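Local coordinates for protein alkaline serine protease AL20 (Nesterenkonia abyssinica, PDB 3CP7) that probably cleaves peptide bonds as a secreted, heat-stable serine endopeptidase of the trypsin-like fold, working under alkaline conditions, at residues A[51-59]-A[69-77]. Residues are numbered along the deposited sequence; the frame is centred on the assembly and turned at random.
Sequences FARNFVFAP and GVWAAEELV
An antiparallel beta hairpin of the N-terminal barrel, one of the two beta domains of the trypsin-like fold, pairs Phe-57 with Trp-71 as a hydrogen-bonded pair. Phe-57 N gives to Trp-71 O and Trp-71 N returns to Phe-57 O, both at 2.8 Å; two residues along, beyond the non-hydrogen-bonded pair Val-56/Ala-72, Ala-73 N reaches Phe-55 O at 3.0 Å, nearly straight (166°). Beyond the corners at Asn-54 and Glu-74 side chains make the contact, and that of Leu-76 lies between Phe-51 and Phe-55. Leu-76 CD2 sits over one face of the Phe-55 ring, 4.2 Å from the centroid, a CH-pi contact; CG of Phe-55 stands anti to the backbone N (chi1 -176°), which brings Phe-55 CD2 beside Ala-73 CB. The other methyl, Leu-76 CD1, meets Ala-52 O, and Leu-76 CB packs on Phe-51 CD2 at 3.7 Å. A serine in place of Phe-51 would probably leave this flank of Leu-76 uncovered and His-44 without its edge-to-face ring partner. Leu-43 also touches Leu-76 and Phe-55. At the far end, Pro-59 CD packs 3.8 Å from Trp-71 CD1, and one water donates to both Pro-59 O and Gly-69 O.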
loop_
_atom_site.group_PDB
_atom_site.type_symbol
_atom_site.label_atom_id
_atom_site.label_comp_id
_atom_site.label_asym_id
_atom_site.label_seq_id
_atom_site.Cartn_x
_atom_site.Cartn_y
_atom_site.Cartn_z
ATOM N N PHE A 51 -0.664 11.379 -1.433
ATOM C CA PHE A 51 -1.820 10.890 -2.185
ATOM C C PHE A 51 -2.596 12.023 -2.849
ATOM O O PHE A 51 -2.604 13.159 -2.363
ATOM C CB PHE A 51 -2.760 10.066 -1.291
ATOM C CG PHE A 51 -2.198 8.734 -0.897
ATOM C CD1 PHE A 51 -1.357 8.612 0.210
ATOM C CD2 PHE A 51 -2.479 7.608 -1.651
ATOM C CE1 PHE A 51 -0.824 7.375 0.578
ATOM C CE2 PHE A 51 -1.961 6.365 -1.299
ATOM C CZ PHE A 51 -1.134 6.243 -0.178
ATOM N N ALA A 52 -3.236 11.703 -3.970
ATOM C CA ALA A 52 -4.161 12.610 -4.623
ATOM C C ALA A 52 -5.321 12.918 -3.679
ATOM O O ALA A 52 -5.673 12.115 -2.808
ATOM C CB ALA A 52 -4.687 11.971 -5.911
ATOM N N ARG A 53 -5.907 14.094 -3.853
ATOM C CA ARG A 53 -7.055 14.493 -3.063
ATOM C C ARG A 53 -8.294 14.498 -3.933
ATOM O O ARG A 53 -8.216 14.719 -5.141
ATOM C CB ARG A 53 -6.820 15.872 -2.452
ATOM C CG ARG A 53 -5.765 15.859 -1.353
ATOM C CD ARG A 53 -5.620 17.220 -0.693
ATOM N NE ARG A 53 -4.548 18.017 -1.286
ATOM C CZ ARG A 53 -4.721 19.022 -2.140
ATOM N NH1 ARG A 53 -5.938 19.383 -2.539
ATOM N NH2 ARG A 53 -3.662 19.673 -2.599
ATOM N N ASN A 54 -9.435 14.221 -3.314
ATOM C CA ASN A 54 -10.730 14.263 -3.992
ATOM C C ASN A 54 -10.789 13.444 -5.278
ATOM O O ASN A 54 -11.332 13.880 -6.300
ATOM C CB ASN A 54 -11.162 15.710 -4.216
ATOM C CG ASN A 54 -11.319 16.464 -2.913
ATOM O OD1 ASN A 54 -11.693 15.889 -1.887
ATOM N ND2 ASN A 54 -11.016 17.745 -2.940
ATOM N N PHE A 55 -10.222 12.242 -5.202
ATOM C CA PHE A 55 -10.279 11.280 -6.292
ATOM C C PHE A 55 -11.721 10.842 -6.488
ATOM O O PHE A 55 -12.356 10.317 -5.565
ATOM C CB PHE A 55 -9.378 10.083 -5.971
ATOM C CG PHE A 55 -9.268 9.053 -7.077
ATOM C CD1 PHE A 55 -8.084 8.919 -7.790
ATOM C CD2 PHE A 55 -10.315 8.177 -7.347
ATOM C CE1 PHE A 55 -7.950 7.948 -8.786
ATOM C CE2 PHE A 55 -10.204 7.199 -8.341
ATOM C CZ PHE A 55 -9.011 7.089 -9.064
ATOM N N VAL A 56 -12.219 11.051 -7.701
ATOM C CA VAL A 56 -13.595 10.712 -8.044
ATOM C C VAL A 56 -13.627 9.935 -9.362
ATOM O O VAL A 56 -12.896 10.264 -10.289
ATOM C CB VAL A 56 -14.454 12.008 -8.150
ATOM C CG1 VAL A 56 -15.748 11.767 -8.866
ATOM C CG2 VAL A 56 -14.720 12.592 -6.771
ATOM N N PHE A 57 -14.501 8.937 -9.429
ATOM C CA PHE A 57 -14.631 8.069 -10.590
ATOM C C PHE A 57 -16.027 8.213 -11.178
ATOM O O PHE A 57 -17.014 8.140 -10.447
ATOM C CB PHE A 57 -14.397 6.611 -10.178
ATOM C CG PHE A 57 -14.584 5.608 -11.302
ATOM C CD1 PHE A 57 -15.623 4.676 -11.254
ATOM C CD2 PHE A 57 -13.702 5.577 -12.388
ATOM C CE1 PHE A 57 -15.779 3.742 -12.275
ATOM C CE2 PHE A 57 -13.856 4.642 -13.405
ATOM C CZ PHE A 57 -14.911 3.735 -13.354
ATOM N N ALA A 58 -16.093 8.429 -12.488
ATOM C CA ALA A 58 -17.360 8.626 -13.200
ATOM C C ALA A 58 -17.551 7.533 -14.248
ATOM O O ALA A 58 -17.053 7.655 -15.371
ATOM C CB ALA A 58 -17.391 10.006 -13.854
ATOM N N PRO A 59 -18.268 6.454 -13.884
ATOM C CA PRO A 59 -18.487 5.366 -14.841
ATOM C C PRO A 59 -19.242 5.840 -16.077
ATOM O O PRO A 59 -20.209 6.604 -15.962
ATOM C CB PRO A 59 -19.352 4.357 -14.067
ATOM C CG PRO A 59 -19.341 4.790 -12.658
ATOM C CD PRO A 59 -18.874 6.199 -12.567
ATOM N N GLY A 69 -23.582 8.288 -12.096
ATOM C CA GLY A 69 -23.109 9.347 -11.226
ATOM C C GLY A 69 -21.614 9.308 -10.996
ATOM O O GLY A 69 -20.862 8.783 -11.816
ATOM N N VAL A 70 -21.200 9.869 -9.866
ATOM C CA VAL A 70 -19.793 10.107 -9.569
ATOM C C VAL A 70 -19.486 9.502 -8.201
ATOM O O VAL A 70 -20.273 9.650 -7.268
ATOM C CB VAL A 70 -19.473 11.628 -9.623
ATOM C CG1 VAL A 70 -20.065 12.383 -8.441
ATOM C CG2 VAL A 70 -17.998 11.869 -9.705
ATOM N N TRP A 71 -18.359 8.800 -8.090
ATOM C CA TRP A 71 -18.049 7.991 -6.915
ATOM C C TRP A 71 -16.730 8.402 -6.277
ATOM O O TRP A 71 -15.687 8.340 -6.925
ATOM C CB TRP A 71 -17.990 6.509 -7.330
ATOM C CG TRP A 71 -19.328 5.997 -7.755
ATOM C CD1 TRP A 71 -20.009 6.320 -8.898
ATOM C CD2 TRP A 71 -20.177 5.116 -7.017
ATOM N NE1 TRP A 71 -21.232 5.687 -8.921
ATOM C CE2 TRP A 71 -21.354 4.932 -7.778
ATOM C CE3 TRP A 71 -20.050 4.451 -5.791
ATOM C CZ2 TRP A 71 -22.410 4.118 -7.338
ATOM C CZ3 TRP A 71 -21.091 3.637 -5.360
ATOM C CH2 TRP A 71 -22.255 3.477 -6.130
ATOM N N ALA A 72 -16.767 8.812 -5.012
ATOM C CA ALA A 72 -15.558 9.239 -4.313
ATOM C C ALA A 72 -14.754 8.048 -3.810
ATOM O O ALA A 72 -15.325 7.050 -3.371
ATOM C CB ALA A 72 -15.910 10.157 -3.143
ATOM N N ALA A 73 -13.425 8.166 -3.852
ATOM C CA ALA A 73 -12.559 7.150 -3.264
ATOM C C ALA A 73 -12.557 7.198 -1.740
ATOM O O ALA A 73 -12.601 8.281 -1.132
ATOM C CB ALA A 73 -11.137 7.300 -3.777
ATOM N N GLU A 74 -12.504 6.018 -1.129
ATOM C CA GLU A 74 -12.286 5.893 0.310
ATOM C C GLU A 74 -10.873 5.437 0.639
ATOM O O GLU A 74 -10.280 5.922 1.597
ATOM C CB GLU A 74 -13.298 4.946 0.938
ATOM C CG GLU A 74 -14.705 5.498 0.914
ATOM C CD GLU A 74 -15.663 4.747 1.816
ATOM O OE1 GLU A 74 -15.455 3.537 2.065
ATOM O OE2 GLU A 74 -16.640 5.381 2.270
ATOM N N GLU A 75 -10.348 4.494 -0.145
ATOM C CA GLU A 75 -8.965 4.033 0.014
ATOM C C GLU A 75 -8.258 4.040 -1.329
ATOM O O GLU A 75 -8.660 3.334 -2.256
ATOM C CB GLU A 75 -8.879 2.614 0.587
ATOM C CG GLU A 75 -9.236 2.485 2.064
ATOM C CD GLU A 75 -10.689 2.147 2.290
ATOM O OE1 GLU A 75 -11.398 1.797 1.322
ATOM O OE2 GLU A 75 -11.128 2.234 3.459
ATOM N N LEU A 76 -7.203 4.841 -1.421
ATOM C CA LEU A 76 -6.289 4.793 -2.554
ATOM C C LEU A 76 -5.198 3.793 -2.217
ATOM O O LEU A 76 -4.575 3.882 -1.144
ATOM C CB LEU A 76 -5.709 6.180 -2.815
ATOM C CG LEU A 76 -6.773 7.270 -3.011
ATOM C CD1 LEU A 76 -6.149 8.657 -3.038
ATOM C CD2 LEU A 76 -7.581 7.007 -4.275
ATOM N N VAL A 77 -5.001 2.819 -3.109
ATOM C CA VAL A 77 -4.069 1.708 -2.879
ATOM C C VAL A 77 -3.010 1.714 -3.974
ATOM O O VAL A 77 -3.215 1.193 -5.083
ATOM C CB VAL A 77 -4.793 0.341 -2.820
ATOM C CG1 VAL A 77 -3.825 -0.766 -2.403
ATOM C CG2 VAL A 77 -5.998 0.393 -1.848
HETATM O O HOH W 1 -20.577 8.978 -14.582
#